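Local coordinates for uncharacterized protein Atu1656 (Agrobacterium tumefaciens, PDB 2OJH) that is of unknown function but folds as a six-bladed beta-propeller of the TolB family, at residues E45-G53 against Q271-P281. Numbering follows the deposited sequence.
Sequences EAPNWSPDG and QGTMNSPNWSP
Trp-49 lies with one indole face on Ser-280 and Pro-281. Ser-280 CB stands 3.5 Å from the centroid of the Trp-49 six-membered ring and almost exactly on its normal, a CH-pi contact, while Pro-281 CD lies over the five-membered ring, further off its normal. CG anti to the backbone N (chi1 -159°) carries the indole over the Ser-280 backbone; its NE1 hydrogen-bonds Gly-53 O at 3.1 Å, close to the ring plane, tying the ring to the end of the Ser-50 to Gly-53 type I turn and fixing its rotation. Pro-281 also packs its CG against Pro-51 O, 3.4 Å away.

Further along, the Asn-48 amide reaches back to Pro-277 O: with CG beside the backbone N (chi1 -56°), ND2 donates over 3.1 Å in a nearly straight bond (176°), the acceptor in the amide plane. Asn-48 OD1 hydrogen-bonds His-90 ND1. Ala-46 N makes the one direct backbone-to-backbone hydrogen bond, 2.6 Å to Gly-272 O on a lone pair, and its methyl rests against Asn-275. Waters bridge the two backbones: one, between these direct bonds, donates to both Pro-47 O and Ser-276 O; another, on the Trp-49 side, accepts from Trp-49 N and lies within bonding distance of Pro-277 O. The extended side chain of Glu-45 runs past the CA of Gly-272, and its OE1 is held by a salt bridge to Arg-245 and by Asn-88.

Strand 45-49 is the innermost, edge strand of its four-stranded antiparallel blade, pairing with strand 55-60. Segment 271-281 lies between this blade and that of strand 217-224, which Met-274, Asn-275 and Asn-278 touch; strand 285-291 bonds Thr-273 and Asn-278 and packs on Pro-47 and Trp-49.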
loop_
_atom_site.group_PDB
_atom_site.type_symbol
_atom_site.label_atom_id
_atom_site.label_comp_id
_atom_site.label_asym_id
_atom_site.label_seq_id
_atom_site.Cartn_x
_atom_site.Cartn_y
_atom_site.Cartn_z
ATOM N N GLU A 45 0.059 8.735 7.507
ATOM C CA GLU A 45 -0.569 7.574 6.873
ATOM C C GLU A 45 0.367 6.705 6.068
ATOM O O GLU A 45 1.328 7.195 5.491
ATOM C CB GLU A 45 -1.736 8.054 5.972
ATOM C CG GLU A 45 -2.813 8.815 6.784
ATOM C CD GLU A 45 -4.044 9.170 6.004
ATOM O OE1 GLU A 45 -4.919 8.290 5.864
ATOM O OE2 GLU A 45 -4.172 10.353 5.582
ATOM N N ALA A 46 0.061 5.409 6.018
ATOM C CA ALA A 46 0.543 4.549 4.900
ATOM C C ALA A 46 2.062 4.474 4.679
ATOM O O ALA A 46 2.604 4.898 3.628
ATOM C CB ALA A 46 -0.209 4.922 3.575
ATOM N N PRO A 47 2.780 3.918 5.672
ATOM C CA PRO A 47 4.243 3.883 5.553
ATOM C C PRO A 47 4.754 2.881 4.489
ATOM O O PRO A 47 4.231 1.754 4.385
ATOM C CB PRO A 47 4.684 3.455 6.965
ATOM C CG PRO A 47 3.535 2.631 7.486
ATOM C CD PRO A 47 2.299 3.316 6.932
ATOM N N ASN A 48 5.744 3.325 3.706
ATOM C CA ASN A 48 6.671 2.440 2.981
ATOM C C ASN A 48 7.967 2.335 3.785
ATOM O O ASN A 48 8.274 3.202 4.607
ATOM C CB ASN A 48 7.131 3.061 1.637
ATOM C CG ASN A 48 5.999 3.432 0.711
ATOM O OD1 ASN A 48 5.925 4.570 0.263
ATOM N ND2 ASN A 48 5.108 2.487 0.411
ATOM N N TRP A 49 8.752 1.294 3.511
ATOM C CA TRP A 49 10.027 1.114 4.173
ATOM C C TRP A 49 11.090 1.121 3.112
ATOM O O TRP A 49 10.997 0.347 2.155
ATOM C CB TRP A 49 10.024 -0.234 4.895
ATOM C CG TRP A 49 11.042 -0.388 6.018
ATOM C CD1 TRP A 49 12.380 -0.021 6.015
ATOM C CD2 TRP A 49 10.798 -1.007 7.289
ATOM N NE1 TRP A 49 12.970 -0.392 7.216
ATOM C CE2 TRP A 49 12.018 -1.000 8.007
ATOM C CE3 TRP A 49 9.660 -1.602 7.877
ATOM C CZ2 TRP A 49 12.129 -1.537 9.309
ATOM C CZ3 TRP A 49 9.770 -2.125 9.166
ATOM C CH2 TRP A 49 10.999 -2.094 9.863
ATOM N N SER A 50 12.087 1.981 3.272
ATOM C CA SER A 50 13.131 2.145 2.277
ATOM C C SER A 50 13.909 0.850 2.040
ATOM O O SER A 50 14.108 0.063 2.969
ATOM C CB SER A 50 14.066 3.279 2.671
ATOM O OG SER A 50 15.004 2.902 3.657
ATOM N N PRO A 51 14.321 0.601 0.781
ATOM C CA PRO A 51 15.025 -0.642 0.478
ATOM C C PRO A 51 16.369 -0.784 1.154
ATOM O O PRO A 51 16.839 -1.903 1.288
ATOM C CB PRO A 51 15.190 -0.607 -1.052
ATOM C CG PRO A 51 14.268 0.386 -1.526
ATOM C CD PRO A 51 14.083 1.394 -0.434
ATOM N N ASP A 52 16.983 0.318 1.573
ATOM C CA ASP A 52 18.198 0.232 2.377
ATOM C C ASP A 52 17.902 0.079 3.881
ATOM O O ASP A 52 18.809 0.020 4.686
ATOM C CB ASP A 52 19.148 1.410 2.119
ATOM C CG ASP A 52 18.583 2.749 2.565
ATOM O OD1 ASP A 52 17.510 2.792 3.203
ATOM O OD2 ASP A 52 19.229 3.787 2.281
ATOM N N GLY A 53 16.630 0.040 4.252
ATOM C CA GLY A 53 16.248 -0.263 5.633
ATOM C C GLY A 53 16.222 0.928 6.566
ATOM O O GLY A 53 15.756 0.810 7.711
ATOM N N GLN A 271 -8.201 2.841 7.295
ATOM C CA GLN A 271 -7.589 3.707 6.277
ATOM C C GLN A 271 -6.343 4.366 6.892
ATOM O O GLN A 271 -6.417 4.904 8.001
ATOM C CB GLN A 271 -8.603 4.756 5.812
ATOM C CG GLN A 271 -8.001 5.853 4.888
ATOM C CD GLN A 271 -7.670 5.313 3.510
ATOM O OE1 GLN A 271 -7.698 4.105 3.286
ATOM N NE2 GLN A 271 -7.400 6.204 2.564
ATOM N N GLY A 272 -5.231 4.348 6.160
ATOM C CA GLY A 272 -3.961 4.924 6.631
ATOM C C GLY A 272 -3.031 3.920 7.320
ATOM O O GLY A 272 -1.795 4.093 7.321
ATOM N N THR A 273 -3.610 2.882 7.920
ATOM C CA THR A 273 -2.832 1.893 8.671
ATOM C C THR A 273 -1.712 1.301 7.791
ATOM O O THR A 273 -0.543 1.258 8.202
ATOM C CB THR A 273 -3.771 0.800 9.285
ATOM O OG1 THR A 273 -4.570 1.419 10.288
ATOM C CG2 THR A 273 -2.997 -0.338 9.934
HETATM N N MSE A 274 -2.053 0.846 6.581
HETATM C CA MSE A 274 -1.046 0.236 5.703
HETATM C C MSE A 274 -1.467 0.256 4.227
HETATM O O MSE A 274 -1.415 -0.785 3.557
HETATM C CB MSE A 274 -0.688 -1.214 6.141
HETATM C CG MSE A 274 -1.825 -2.171 6.081
HETATM SE SE MSE A 274 -1.293 -4.000 6.586
HETATM C CE MSE A 274 -0.620 -3.575 8.406
ATOM N N ASN A 275 -1.870 1.416 3.687
ATOM C CA ASN A 275 -2.392 1.355 2.303
ATOM C C ASN A 275 -1.363 0.849 1.319
ATOM O O ASN A 275 -1.702 0.150 0.350
ATOM C CB ASN A 275 -2.910 2.714 1.797
ATOM C CG ASN A 275 -4.031 3.215 2.611
ATOM O OD1 ASN A 275 -3.814 3.737 3.707
ATOM N ND2 ASN A 275 -5.257 3.039 2.113
ATOM N N SER A 276 -0.116 1.234 1.546
ATOM C CA SER A 276 0.946 1.033 0.572
ATOM C C SER A 276 1.947 -0.050 1.038
ATOM O O SER A 276 1.953 -0.410 2.230
ATOM C CB SER A 276 1.672 2.349 0.339
ATOM O OG SER A 276 0.850 3.225 -0.415
ATOM N N PRO A 277 2.776 -0.580 0.114
ATOM C CA PRO A 277 3.699 -1.670 0.476
ATOM C C PRO A 277 4.548 -1.324 1.691
ATOM O O PRO A 277 5.281 -0.322 1.672
ATOM C CB PRO A 277 4.544 -1.865 -0.771
ATOM C CG PRO A 277 3.705 -1.372 -1.910
ATOM C CD PRO A 277 2.859 -0.236 -1.324
ATOM N N ASN A 278 4.403 -2.103 2.772
ATOM C CA ASN A 278 4.987 -1.683 4.072
ATOM C C ASN A 278 6.104 -2.553 4.728
ATOM O O ASN A 278 6.425 -2.374 5.908
ATOM C CB ASN A 278 3.843 -1.527 5.056
ATOM C CG ASN A 278 3.075 -2.803 5.230
ATOM O OD1 ASN A 278 3.046 -3.646 4.324
ATOM N ND2 ASN A 278 2.486 -2.982 6.402
ATOM N N TRP A 279 6.682 -3.500 3.986
ATOM C CA TRP A 279 7.611 -4.461 4.585
ATOM C C TRP A 279 8.993 -3.875 4.583
ATOM O O TRP A 279 9.408 -3.203 3.605
ATOM C CB TRP A 279 7.637 -5.779 3.782
ATOM C CG TRP A 279 6.425 -6.670 3.992
ATOM C CD1 TRP A 279 5.279 -6.709 3.255
ATOM C CD2 TRP A 279 6.261 -7.620 5.046
ATOM N NE1 TRP A 279 4.404 -7.654 3.783
ATOM C CE2 TRP A 279 5.007 -8.240 4.870
ATOM C CE3 TRP A 279 7.082 -8.040 6.102
ATOM C CZ2 TRP A 279 4.537 -9.225 5.750
ATOM C CZ3 TRP A 279 6.623 -9.031 6.962
ATOM C CH2 TRP A 279 5.369 -9.599 6.787
ATOM N N SER A 280 9.722 -4.139 5.662
ATOM C CA SER A 280 11.182 -4.009 5.664
ATOM C C SER A 280 11.765 -4.866 4.533
ATOM O O SER A 280 11.202 -5.918 4.183
ATOM C CB SER A 280 11.706 -4.536 6.996
ATOM O OG SER A 280 13.106 -4.627 6.959
ATOM N N PRO A 281 12.908 -4.441 3.967
ATOM C CA PRO A 281 13.511 -5.236 2.903
ATOM C C PRO A 281 13.922 -6.626 3.381
ATOM O O PRO A 281 14.040 -7.530 2.559
ATOM C CB PRO A 281 14.736 -4.409 2.493
ATOM C CG PRO A 281 15.026 -3.543 3.637
ATOM C CD PRO A 281 13.701 -3.235 4.276
HETATM O O HOH W 1 -6.525 9.243 3.273
HETATM O O HOH W 2 1.498 1.392 4.055
HETATM O O HOH W 3 8.076 -1.013 2.069
HETATM O O HOH W 4 11.616 -2.293 1.494
#